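Local coordinates for ribokinase RBSK (Mycobacterium tuberculosis, PDB 3GO6), which probably catalyses the magnesium-dependent transfer of a phosphate from ATP to O-5 of D-ribose, yielding D-ribose 5-phosphate, at residues Val22-Ser27 / Val73-Ala78; Val35-Pro40 / Val116-Glu121; Pro154-Leu159 / Arg183-Asp188; Ser167-Val172 / Pro259-Ser264; Val195-Glu200 / Val249-Leu254. One frame throughout, in Å; residues are numbered along the deposited sequence.

Interaction 1: Val22-Ser27 / Val73-Ala78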
# COMPACT_ATOMS: atom_id res chain seq x y z
N VAL A 22 -32.06 4.70 0.14
CA VAL A 22 -30.87 5.32 0.71
C VAL A 22 -30.02 5.88 -0.41
O VAL A 22 -29.71 5.16 -1.36
CB VAL A 22 -30.07 4.31 1.56
CG1 VAL A 22 -28.74 4.90 1.99
CG2 VAL A 22 -30.92 3.88 2.79
N CYS A 23 -29.68 7.17 -0.32
CA CYS A 23 -28.69 7.76 -1.21
C CYS A 23 -27.36 8.00 -0.48
O CYS A 23 -27.31 8.72 0.53
CB CYS A 23 -29.19 9.07 -1.81
SG CYS A 23 -27.90 9.91 -2.74
N VAL A 24 -26.29 7.36 -0.96
CA VAL A 24 -24.98 7.55 -0.35
C VAL A 24 -24.17 8.50 -1.23
O VAL A 24 -23.98 8.24 -2.42
CB VAL A 24 -24.22 6.21 -0.19
CG1 VAL A 24 -22.85 6.42 0.46
CG2 VAL A 24 -25.07 5.22 0.61
N VAL A 25 -23.71 9.60 -0.65
CA VAL A 25 -22.85 10.52 -1.39
C VAL A 25 -21.49 10.45 -0.68
O VAL A 25 -21.37 10.84 0.49
CB VAL A 25 -23.42 11.98 -1.40
CG1 VAL A 25 -22.41 12.98 -2.00
CG2 VAL A 25 -24.74 12.05 -2.19
N GLY A 26 -20.49 9.92 -1.36
CA GLY A 26 -19.23 9.64 -0.67
C GLY A 26 -18.17 9.03 -1.55
O GLY A 26 -18.21 9.17 -2.79
N SER A 27 -17.21 8.36 -0.91
CA SER A 27 -15.98 7.99 -1.57
C SER A 27 -15.91 6.52 -1.96
O SER A 27 -16.57 5.66 -1.37
CB SER A 27 -14.81 8.29 -0.63
OG SER A 27 -15.07 7.65 0.60
N VAL A 73 -30.56 1.28 -2.86
CA VAL A 73 -29.43 2.21 -2.69
C VAL A 73 -28.97 2.81 -4.01
O VAL A 73 -28.82 2.10 -5.01
CB VAL A 73 -28.24 1.51 -1.99
CG1 VAL A 73 -27.10 2.51 -1.72
CG2 VAL A 73 -28.70 0.83 -0.68
N GLN A 74 -28.73 4.11 -3.98
CA GLN A 74 -28.01 4.84 -5.03
C GLN A 74 -26.71 5.40 -4.46
O GLN A 74 -26.69 5.92 -3.33
CB GLN A 74 -28.86 6.00 -5.53
CG GLN A 74 -30.10 5.55 -6.32
CD GLN A 74 -29.74 4.99 -7.70
OE1 GLN A 74 -28.64 5.20 -8.22
NE2 GLN A 74 -30.68 4.27 -8.29
N PHE A 75 -25.63 5.28 -5.22
CA PHE A 75 -24.35 5.86 -4.83
C PHE A 75 -24.03 7.03 -5.77
O PHE A 75 -24.20 6.92 -7.00
CB PHE A 75 -23.27 4.78 -4.82
CG PHE A 75 -21.88 5.29 -4.56
CD1 PHE A 75 -21.50 5.73 -3.28
CD2 PHE A 75 -20.93 5.31 -5.59
CE1 PHE A 75 -20.20 6.20 -3.04
CE2 PHE A 75 -19.62 5.77 -5.37
CZ PHE A 75 -19.25 6.22 -4.09
N SER A 76 -23.61 8.14 -5.19
CA SER A 76 -23.09 9.29 -5.92
C SER A 76 -21.65 9.51 -5.46
O SER A 76 -21.39 9.77 -4.29
CB SER A 76 -23.95 10.52 -5.64
OG SER A 76 -23.44 11.65 -6.35
N GLY A 77 -20.71 9.38 -6.39
CA GLY A 77 -19.29 9.46 -6.08
C GLY A 77 -18.50 9.65 -7.37
O GLY A 77 -19.07 9.53 -8.48
N ALA A 78 -17.21 9.95 -7.24
CA ALA A 78 -16.35 10.22 -8.39
C ALA A 78 -15.36 9.09 -8.55
O ALA A 78 -14.62 8.78 -7.62
CB ALA A 78 -15.62 11.53 -8.20
O HOH W 1 -16.39 10.32 -4.58
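Val22 to Val25 run in step with Val73 to Ser76 as parallel strands joined by four backbone bonds. Gln74 N donates to Val22 O at 3.0 Å, and Gln74 O receives the N-H of Val24 at 2.8 Å. Two residues on, Ser76 N reaches Val24 O over 2.8 Å with an almost straight N-H...O angle of 172°, and Ser76 O accepts from Gly26 N at 3.1 Å. Gln74, Ser76 and Val24 thus spend both backbone polar groups on this pairing, whereas Cys23 and Val25 turn theirs to the other neighbour, strand 146-149. Past Gly26 the backbones part and a water bridges them, donating to Gly26 O at 2.8 Å and accepting from Ala78 N. Phe75 lies beside this point: its CG is anti to the backbone N (chi1 174°), which carries the ring forward until CZ is 3.4 Å from Gly26 O. Behind it, Phe75 CD1 rests 4.0 Å from Val24 CG1. Both buried hydroxyls have partners elsewhere, Ser27 OG with Glu152 OE1 and Ser76 OG with Arg101 O. Val24 and Val73 pack against helix 58-68. These are two parallel strands joined by a crossover that ends in this helix, after an excursion through the smaller sheet, at the edge of the central sheet of the PfkB family's ribokinase-like fold.

Interaction 2: Val35-Pro40 / Val116-Glu121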
# COMPACT_ATOMS: atom_id res chain seq x y z
N VAL A 35 -1.87 -7.42 6.56
CA VAL A 35 -1.92 -7.99 7.91
C VAL A 35 -0.51 -8.00 8.49
O VAL A 35 0.44 -8.45 7.81
CB VAL A 35 -2.56 -9.40 7.92
CG1 VAL A 35 -2.42 -10.06 9.32
CG2 VAL A 35 -4.02 -9.32 7.52
N VAL A 36 -0.37 -7.47 9.71
CA VAL A 36 0.90 -7.40 10.42
C VAL A 36 0.74 -7.97 11.85
O VAL A 36 -0.38 -8.20 12.32
CB VAL A 36 1.40 -5.92 10.55
CG1 VAL A 36 1.69 -5.32 9.15
CG2 VAL A 36 0.39 -5.06 11.31
N ASP A 37 1.86 -8.21 12.53
CA ASP A 37 1.78 -8.53 13.96
C ASP A 37 1.47 -7.27 14.76
O ASP A 37 0.49 -7.21 15.50
CB ASP A 37 3.08 -9.18 14.45
CG ASP A 37 2.99 -9.59 15.91
OD1 ASP A 37 2.07 -10.38 16.26
OD2 ASP A 37 3.81 -9.09 16.70
N ALA A 38 2.29 -6.24 14.58
CA ALA A 38 2.11 -4.95 15.22
C ALA A 38 2.05 -3.82 14.19
O ALA A 38 2.78 -3.84 13.19
CB ALA A 38 3.25 -4.69 16.20
N LEU A 39 1.20 -2.82 14.43
CA LEU A 39 1.20 -1.63 13.57
C LEU A 39 2.58 -0.97 13.56
O LEU A 39 3.22 -0.85 14.62
CB LEU A 39 0.14 -0.62 14.04
CG LEU A 39 -1.31 -1.12 14.09
CD1 LEU A 39 -2.20 -0.12 14.83
CD2 LEU A 39 -1.89 -1.40 12.68
N PRO A 40 3.06 -0.55 12.36
CA PRO A 40 4.36 0.14 12.29
C PRO A 40 4.37 1.44 13.10
O PRO A 40 3.37 2.17 13.13
CB PRO A 40 4.53 0.44 10.79
CG PRO A 40 3.55 -0.46 10.07
CD PRO A 40 2.41 -0.67 11.03
N VAL A 116 -3.95 -4.19 9.52
CA VAL A 116 -4.72 -4.92 10.55
C VAL A 116 -3.69 -5.70 11.36
O VAL A 116 -2.87 -6.42 10.79
CB VAL A 116 -5.76 -5.88 9.91
CG1 VAL A 116 -6.55 -6.66 10.99
CG2 VAL A 116 -6.72 -5.09 9.01
N ASP A 117 -3.70 -5.48 12.68
CA ASP A 117 -2.70 -6.10 13.57
C ASP A 117 -3.23 -7.36 14.28
O ASP A 117 -4.35 -7.81 14.03
CB ASP A 117 -2.08 -5.06 14.55
CG ASP A 117 -3.05 -4.62 15.68
OD1 ASP A 117 -4.04 -5.30 15.99
OD2 ASP A 117 -2.79 -3.55 16.29
N ALA A 118 -2.39 -7.92 15.16
CA ALA A 118 -2.73 -9.17 15.84
C ALA A 118 -3.97 -9.12 16.74
O ALA A 118 -4.61 -10.15 16.97
CB ALA A 118 -1.50 -9.68 16.61
N SER A 119 -4.33 -7.93 17.23
CA SER A 119 -5.52 -7.78 18.05
C SER A 119 -6.80 -7.49 17.23
O SER A 119 -7.87 -7.23 17.81
CB SER A 119 -5.32 -6.66 19.07
OG SER A 119 -5.26 -5.41 18.40
N ALA A 120 -6.68 -7.53 15.90
CA ALA A 120 -7.75 -7.18 14.95
C ALA A 120 -8.04 -5.68 14.84
O ALA A 120 -8.97 -5.27 14.14
CB ALA A 120 -9.05 -7.98 15.21
N GLU A 121 -7.26 -4.86 15.53
CA GLU A 121 -7.34 -3.41 15.38
C GLU A 121 -6.82 -3.02 13.99
O GLU A 121 -6.07 -3.77 13.38
CB GLU A 121 -6.53 -2.70 16.47
CG GLU A 121 -6.59 -1.15 16.42
CD GLU A 121 -8.01 -0.58 16.58
OE1 GLU A 121 -8.33 -0.16 17.72
OE2 GLU A 121 -8.80 -0.56 15.60
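Between Val35-Val36 and Val116-Ala118 the parallel pairing slips by a residue as it ends. Val36 N donates to Val116 O at 2.9 Å in the normal way, but the next amide, Ala118 N, bypasses Val36 O and bonds to Asp37 O at 3.0 Å. It approaches that oxygen with a tilt of 32° from the carbonyl plane, and Ala118 CB follows to within 3.4 Å of Asp37 O. Asp117 carries the side-chain part of the contact. Its CG stands between the backbone N and the carbonyl carbon (chi1 73°), which folds the carboxylate back over its own type I turn. There OD1 accepts from Ser119 N at 2.9 Å, closing an Asx turn, and from Ser119 OG at 2.7 Å. The other oxygen, Asp117 OD2, is 3.6 Å from Leu39 CG, with the leucine lying obliquely across the acid. Val36 and Leu39 also pack on Leu125 and Pro42 of the second subunit, so the loops at this end of the four-stranded sheet belong to the dimer contact. One carboxylate oxygen, OD1, is thus engaged within its own turn, and what ties the two loops together is two backbone bonds, with Leu39 and Val36 lying against Asp117.

Interaction 3: Pro154-Leu159 / Arg183-Asp188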
# COMPACT_ATOMS: atom_id res chain seq x y z
N PRO A 154 -15.12 16.32 -0.72
CA PRO A 154 -15.16 17.70 -0.21
C PRO A 154 -16.33 17.92 0.76
O PRO A 154 -17.46 17.51 0.47
CB PRO A 154 -15.36 18.54 -1.48
CG PRO A 154 -14.71 17.69 -2.58
CD PRO A 154 -15.11 16.27 -2.20
N VAL A 155 -16.06 18.54 1.91
CA VAL A 155 -17.15 18.80 2.86
C VAL A 155 -18.25 19.66 2.21
O VAL A 155 -19.43 19.47 2.48
CB VAL A 155 -16.65 19.39 4.22
CG1 VAL A 155 -17.83 19.55 5.18
CG2 VAL A 155 -15.63 18.44 4.85
N ALA A 156 -17.85 20.58 1.33
CA ALA A 156 -18.83 21.43 0.61
C ALA A 156 -19.76 20.60 -0.27
O ALA A 156 -20.91 20.98 -0.49
CB ALA A 156 -18.12 22.48 -0.21
N THR A 157 -19.26 19.49 -0.81
CA THR A 157 -20.11 18.56 -1.56
C THR A 157 -21.08 17.77 -0.66
O THR A 157 -22.26 17.63 -1.00
CB THR A 157 -19.26 17.59 -2.40
OG1 THR A 157 -18.50 18.35 -3.35
CG2 THR A 157 -20.14 16.56 -3.13
N ALA A 158 -20.59 17.23 0.45
CA ALA A 158 -21.46 16.67 1.49
C ALA A 158 -22.56 17.66 1.91
O ALA A 158 -23.74 17.29 2.00
CB ALA A 158 -20.62 16.27 2.71
N LEU A 159 -22.16 18.91 2.17
CA LEU A 159 -23.07 19.99 2.58
C LEU A 159 -24.15 20.27 1.54
O LEU A 159 -25.33 20.37 1.89
CB LEU A 159 -22.29 21.28 2.88
CG LEU A 159 -23.09 22.53 3.30
CD1 LEU A 159 -23.85 22.26 4.59
CD2 LEU A 159 -22.16 23.73 3.47
N ARG A 183 -13.24 23.29 8.54
CA ARG A 183 -14.01 23.68 9.72
C ARG A 183 -15.28 24.50 9.42
O ARG A 183 -16.34 24.26 10.03
CB ARG A 183 -13.11 24.42 10.72
CG ARG A 183 -13.75 24.77 12.07
CD ARG A 183 -14.06 23.55 12.94
NE ARG A 183 -13.15 22.43 12.67
CZ ARG A 183 -13.30 21.21 13.18
NH1 ARG A 183 -14.31 20.93 14.01
NH2 ARG A 183 -12.43 20.26 12.85
N SER A 184 -15.18 25.43 8.49
CA SER A 184 -16.32 26.30 8.15
C SER A 184 -17.47 25.52 7.50
O SER A 184 -18.64 25.69 7.89
CB SER A 184 -15.86 27.46 7.25
OG SER A 184 -16.96 28.26 6.84
N SER A 185 -17.14 24.68 6.52
CA SER A 185 -18.13 23.78 5.91
C SER A 185 -18.68 22.78 6.93
O SER A 185 -19.85 22.43 6.88
CB SER A 185 -17.50 22.99 4.77
OG SER A 185 -17.08 23.84 3.71
N LEU A 186 -17.81 22.32 7.83
CA LEU A 186 -18.22 21.38 8.88
C LEU A 186 -19.25 22.01 9.79
O LEU A 186 -20.20 21.36 10.20
CB LEU A 186 -17.03 20.94 9.73
CG LEU A 186 -16.05 19.88 9.22
CD1 LEU A 186 -14.93 19.68 10.23
CD2 LEU A 186 -16.75 18.55 8.90
N GLN A 187 -19.04 23.28 10.14
CA GLN A 187 -19.98 23.99 11.00
C GLN A 187 -21.35 24.12 10.34
O GLN A 187 -22.37 23.93 11.00
CB GLN A 187 -19.43 25.34 11.45
CG GLN A 187 -18.30 25.20 12.46
CD GLN A 187 -17.44 26.43 12.54
OE1 GLN A 187 -17.50 27.32 11.68
NE2 GLN A 187 -16.60 26.49 13.57
N ASP A 188 -21.36 24.41 9.04
CA ASP A 188 -22.59 24.49 8.27
C ASP A 188 -23.27 23.13 8.16
O ASP A 188 -24.48 23.04 8.25
CB ASP A 188 -22.34 25.07 6.87
CG ASP A 188 -21.95 26.56 6.90
OD1 ASP A 188 -22.12 27.20 7.96
OD2 ASP A 188 -21.47 27.08 5.87
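Val155 leans on Ser185 where two helices lie side by side, and its side chain makes the tightest part of the contact. Starting at the root, Val155 CB is already 3.7 Å from Ser185 CB. The branch CG1 stands anti to the backbone N (chi1 -177°) and thereby presses into the neighbouring helix: it comes to 3.5 Å from Ser185 CB, closer than carbons usually pack. The same atom also meets Ser185 C. Val155 CG1 lies 4.0 Å from the methyl CD2 of Leu186. Outside the pair, Val155 also touches Gln181. The short helical segments diverge by only 16° with their axes 9.0 Å apart. Helix 155-167 joins strand 146-149 to strand 171-175, and helix 183-192 joins strand 171-175 to strand 195-199, so the near-parallel pair comes from successive beta-alpha-beta crossovers of the alpha/beta domain. One turn along, Leu159 spreads its two methyls over the last residue of the other segment. CD1 lies against the Asp188 backbone, near its carbonyl carbon, and CD2 sits 3.7 Å from Asp188 CB, leucine and acid crossing at a slant. Ser185 OG takes no bond from this partner helix; it is hydrogen-bonded to Asp182 OD2. Leu186, whose CD2 touches Val155, turns its other methyl toward its own helix: CD1 lies 3.6 Å above the plane of the Arg183 guanidinium, over its centre, while Arg183 NH2 forms a salt bridge with Asp205 OD2.

Interaction 4: Ser167-Val172 / Pro259-Ser264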
# COMPACT_ATOMS: atom_id res chain seq x y z
N SER A 167 -34.30 19.75 2.10
CA SER A 167 -35.42 20.40 1.41
C SER A 167 -36.50 19.40 1.05
O SER A 167 -37.68 19.72 1.11
CB SER A 167 -34.94 21.13 0.16
OG SER A 167 -34.18 22.27 0.53
N ALA A 168 -36.09 18.19 0.67
CA ALA A 168 -37.02 17.11 0.31
C ALA A 168 -37.44 16.27 1.52
O ALA A 168 -38.04 15.20 1.37
CB ALA A 168 -36.40 16.23 -0.78
N ASP A 169 -37.15 16.79 2.71
CA ASP A 169 -37.42 16.14 4.01
C ASP A 169 -36.87 14.71 4.13
O ASP A 169 -37.47 13.86 4.79
CB ASP A 169 -38.91 16.25 4.42
CG ASP A 169 -39.15 15.89 5.92
OD1 ASP A 169 -38.37 16.34 6.81
OD2 ASP A 169 -40.14 15.17 6.20
N ALA A 170 -35.72 14.46 3.51
CA ALA A 170 -34.94 13.24 3.75
C ALA A 170 -34.11 13.39 5.02
O ALA A 170 -33.69 14.51 5.37
CB ALA A 170 -34.04 12.95 2.59
N VAL A 171 -33.84 12.28 5.70
CA VAL A 171 -32.91 12.27 6.82
C VAL A 171 -31.48 12.63 6.37
O VAL A 171 -30.95 12.03 5.43
CB VAL A 171 -32.90 10.90 7.52
CG1 VAL A 171 -31.85 10.87 8.65
CG2 VAL A 171 -34.29 10.56 8.05
N VAL A 172 -30.86 13.60 7.03
CA VAL A 172 -29.45 13.90 6.80
C VAL A 172 -28.60 13.13 7.82
O VAL A 172 -28.62 13.42 9.01
CB VAL A 172 -29.13 15.42 6.85
CG1 VAL A 172 -27.65 15.65 6.68
CG2 VAL A 172 -29.92 16.17 5.75
N PRO A 259 -35.90 5.61 10.63
CA PRO A 259 -37.24 6.04 10.17
C PRO A 259 -37.23 7.43 9.49
O PRO A 259 -36.30 8.18 9.68
CB PRO A 259 -38.02 6.15 11.48
CG PRO A 259 -36.97 6.51 12.50
CD PRO A 259 -35.78 5.66 12.10
N ARG A 260 -38.29 7.76 8.74
CA ARG A 260 -38.48 9.12 8.20
C ARG A 260 -38.73 10.14 9.32
O ARG A 260 -39.29 9.79 10.36
CB ARG A 260 -39.63 9.14 7.18
CG ARG A 260 -39.48 8.05 6.08
CD ARG A 260 -40.51 8.22 4.95
NE ARG A 260 -40.73 6.96 4.22
CZ ARG A 260 -41.27 6.88 3.00
NH1 ARG A 260 -41.64 7.97 2.34
NH2 ARG A 260 -41.43 5.68 2.43
N ASN A 261 -38.28 11.39 9.11
CA ASN A 261 -38.42 12.45 10.12
C ASN A 261 -39.91 12.69 10.47
O ASN A 261 -40.77 12.50 9.61
CB ASN A 261 -37.78 13.76 9.62
CG ASN A 261 -36.25 13.70 9.49
OD1 ASN A 261 -35.54 13.06 10.30
ND2 ASN A 261 -35.72 14.41 8.48
N PRO A 262 -40.23 13.08 11.73
CA PRO A 262 -39.36 13.30 12.90
C PRO A 262 -38.95 11.98 13.54
O PRO A 262 -37.96 11.95 14.28
CB PRO A 262 -40.24 14.10 13.87
CG PRO A 262 -41.55 14.35 13.16
CD PRO A 262 -41.65 13.30 12.09
N GLY A 263 -39.70 10.92 13.25
CA GLY A 263 -39.42 9.58 13.74
C GLY A 263 -39.79 9.33 15.20
O GLY A 263 -39.88 10.27 16.02
N SER A 264 -39.98 8.05 15.51
CA SER A 264 -40.27 7.62 16.88
C SER A 264 -39.02 7.04 17.55
O SER A 264 -38.13 6.50 16.86
CB SER A 264 -41.39 6.59 16.88
OG SER A 264 -40.91 5.32 16.46
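Asp169, the C-prime residue of the Schellman motif that ends helix 155-167, and Val171, at the start of strand 171-175, meet Asn261 in the loop between helices 246-257 and 265-282. The positive phi of Asp169 (53°) lets Ala170 N turn back to Ala165 O and Asp169 N to Gln166 O, so the chain leaves the helix and drops into the strand. Asn261 points its amide into the bend. ND2 lies 3.7 Å from Asp169 OD1, with carboxylate and amide planes turned 48° apart, and 3.7 Å from Ala170 O. Both distances are too long for hydrogen bonds. The amide nitrogen instead makes a weak bond to Asp194 OD2, which also accepts from Val172 N, so one acid links strand and, weakly, loop. The other amide atom, Asn261 OD1, rests 3.6 Å from Val171 CG2. That methyl also reaches Pro259 O at 3.5 Å and so touches two oxygens of the loop. Beyond Asn261 the loop passes through a cis peptide into Pro262 and reaches Ser264, which N-caps helix 265-282. Far from the ribose and metal sites, this is a contact at the foot of an alpha/beta domain, where a Schellman-capped helix turns into its strand beside the loop joining two helices.

Interaction 5: Val195-Glu200 / Val249-Leu254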
# COMPACT_ATOMS: atom_id res chain seq x y z
N VAL A 195 -28.56 13.15 12.01
CA VAL A 195 -27.87 12.04 12.68
C VAL A 195 -26.40 12.16 12.33
O VAL A 195 -26.07 12.41 11.16
CB VAL A 195 -28.37 10.65 12.14
CG1 VAL A 195 -27.73 9.46 12.90
CG2 VAL A 195 -29.87 10.55 12.19
N VAL A 196 -25.53 12.02 13.33
CA VAL A 196 -24.10 11.96 13.11
C VAL A 196 -23.60 10.68 13.73
O VAL A 196 -23.94 10.35 14.88
CB VAL A 196 -23.34 13.18 13.67
CG1 VAL A 196 -21.84 13.00 13.46
CG2 VAL A 196 -23.79 14.44 12.97
N ILE A 197 -22.80 9.94 12.95
CA ILE A 197 -22.18 8.68 13.39
C ILE A 197 -20.71 8.94 13.45
O ILE A 197 -20.12 9.43 12.48
CB ILE A 197 -22.46 7.52 12.39
CG1 ILE A 197 -23.96 7.35 12.18
CG2 ILE A 197 -21.78 6.20 12.85
CD1 ILE A 197 -24.33 6.58 10.88
N ALA A 198 -20.11 8.62 14.59
CA ALA A 198 -18.69 8.88 14.77
C ALA A 198 -18.14 8.04 15.89
O ALA A 198 -18.88 7.70 16.80
CB ALA A 198 -18.45 10.35 15.06
N ASN A 199 -16.86 7.68 15.84
CA ASN A 199 -16.23 7.11 17.03
C ASN A 199 -15.98 8.22 18.07
O ASN A 199 -16.28 9.39 17.80
CB ASN A 199 -14.97 6.27 16.69
CG ASN A 199 -13.80 7.09 16.17
OD1 ASN A 199 -13.61 8.26 16.51
ND2 ASN A 199 -12.99 6.45 15.35
N GLU A 200 -15.45 7.88 19.24
CA GLU A 200 -15.29 8.90 20.30
C GLU A 200 -14.38 10.05 19.88
O GLU A 200 -14.73 11.22 20.07
CB GLU A 200 -14.84 8.27 21.63
CG GLU A 200 -15.94 7.44 22.31
CD GLU A 200 -16.77 8.19 23.36
OE1 GLU A 200 -16.97 9.43 23.25
OE2 GLU A 200 -17.23 7.53 24.31
N VAL A 249 -20.09 -0.71 7.88
CA VAL A 249 -21.24 -1.61 7.98
C VAL A 249 -22.28 -1.05 8.96
O VAL A 249 -23.46 -0.95 8.65
CB VAL A 249 -20.83 -3.07 8.36
CG1 VAL A 249 -22.09 -3.93 8.56
CG2 VAL A 249 -19.96 -3.70 7.24
N PHE A 250 -21.82 -0.66 10.15
CA PHE A 250 -22.72 -0.03 11.14
C PHE A 250 -23.49 1.14 10.49
O PHE A 250 -24.72 1.22 10.61
CB PHE A 250 -21.91 0.42 12.36
CG PHE A 250 -22.74 1.11 13.43
CD1 PHE A 250 -23.11 0.41 14.59
CD2 PHE A 250 -23.12 2.45 13.29
CE1 PHE A 250 -23.87 1.04 15.59
CE2 PHE A 250 -23.89 3.09 14.28
CZ PHE A 250 -24.26 2.37 15.44
N ALA A 251 -22.78 2.02 9.78
CA ALA A 251 -23.39 3.23 9.22
C ALA A 251 -24.41 2.91 8.13
O ALA A 251 -25.51 3.49 8.10
CB ALA A 251 -22.31 4.17 8.69
N GLY A 252 -24.05 1.99 7.24
CA GLY A 252 -24.94 1.61 6.13
C GLY A 252 -26.20 0.95 6.65
O GLY A 252 -27.31 1.22 6.16
N VAL A 253 -26.03 0.07 7.63
CA VAL A 253 -27.20 -0.58 8.26
C VAL A 253 -28.08 0.41 9.04
O VAL A 253 -29.32 0.31 9.01
CB VAL A 253 -26.78 -1.77 9.16
CG1 VAL A 253 -28.00 -2.34 9.94
CG2 VAL A 253 -26.15 -2.84 8.30
N LEU A 254 -27.45 1.37 9.72
CA LEU A 254 -28.21 2.42 10.39
C LEU A 254 -29.06 3.18 9.37
O LEU A 254 -30.27 3.41 9.59
CB LEU A 254 -27.29 3.37 11.18
CG LEU A 254 -28.03 4.23 12.21
CD1 LEU A 254 -28.41 3.37 13.42
CD2 LEU A 254 -27.19 5.42 12.67
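Ile197 and Leu254 form the tight centre of this strand-on-helix contact, their side chains sliding past each other in opposite directions. Ile197 CD1 stands 3.6 Å from Leu254 CD2, and the same methyl reaches Ala251 CB at 3.8 Å. The isoleucine's CG1 branch, anti to the carbonyl carbon (chi1 -56°), carries CD1 to this point, while CG2 stands anti to the backbone N and goes elsewhere, to 4.0 Å from Phe250 CD2, meeting the ring obliquely. Packing slackens toward the start of the strand, where Val195 CG1 and Leu254 CD2 meet tip to tip at 4.1 Å. At its far end the strand leaves helix 246-257 behind. Asn199 and Glu200, both only partly buried, face other partners: Asn199 OD1 caps the next helix at Glu202 N, Glu200 pairs with Arg223, and Asn199 packs on Gly43 of the second subunit. Asn199 is predicted to bind ATP, so this end of the strand, beyond the contact, probably borders the nucleotide site. The helix runs nearly antiparallel to the strand, at 164°, with axes 9.8 Å apart. Around them, strand 195-199 is flanked in the sheet by strands 171-175 and 212-216; Met173 of the first touches Ile197 and Leu254, Val214 and Thr216 of the second touch Phe250, and helix 265-282 packs against Phe250 and Val253.

Overall arrangement
Interactions 1, 4 and 5 all reach the eight-stranded central sheet. Interactions 4 and 5 touch there, Val172 O lying 3.0 Å from Val195 N in a probable hydrogen bond between neighbouring strands, and interaction 5 is nested inside the loop that interaction 4 closes. Interaction 3 flanks this sheet with its helices, about 4 Å from interaction 1 by nearest atoms. Interaction 2 stands apart on the smaller four-stranded sheet, its centre 30 Å from that of interaction 1. The ribose lies between these sheets: the side chain of Ser27 is about 5 Å from it and that of Ala251 about 9 Å, while the side chain of Val116 is about 8 Å from the magnesium ion.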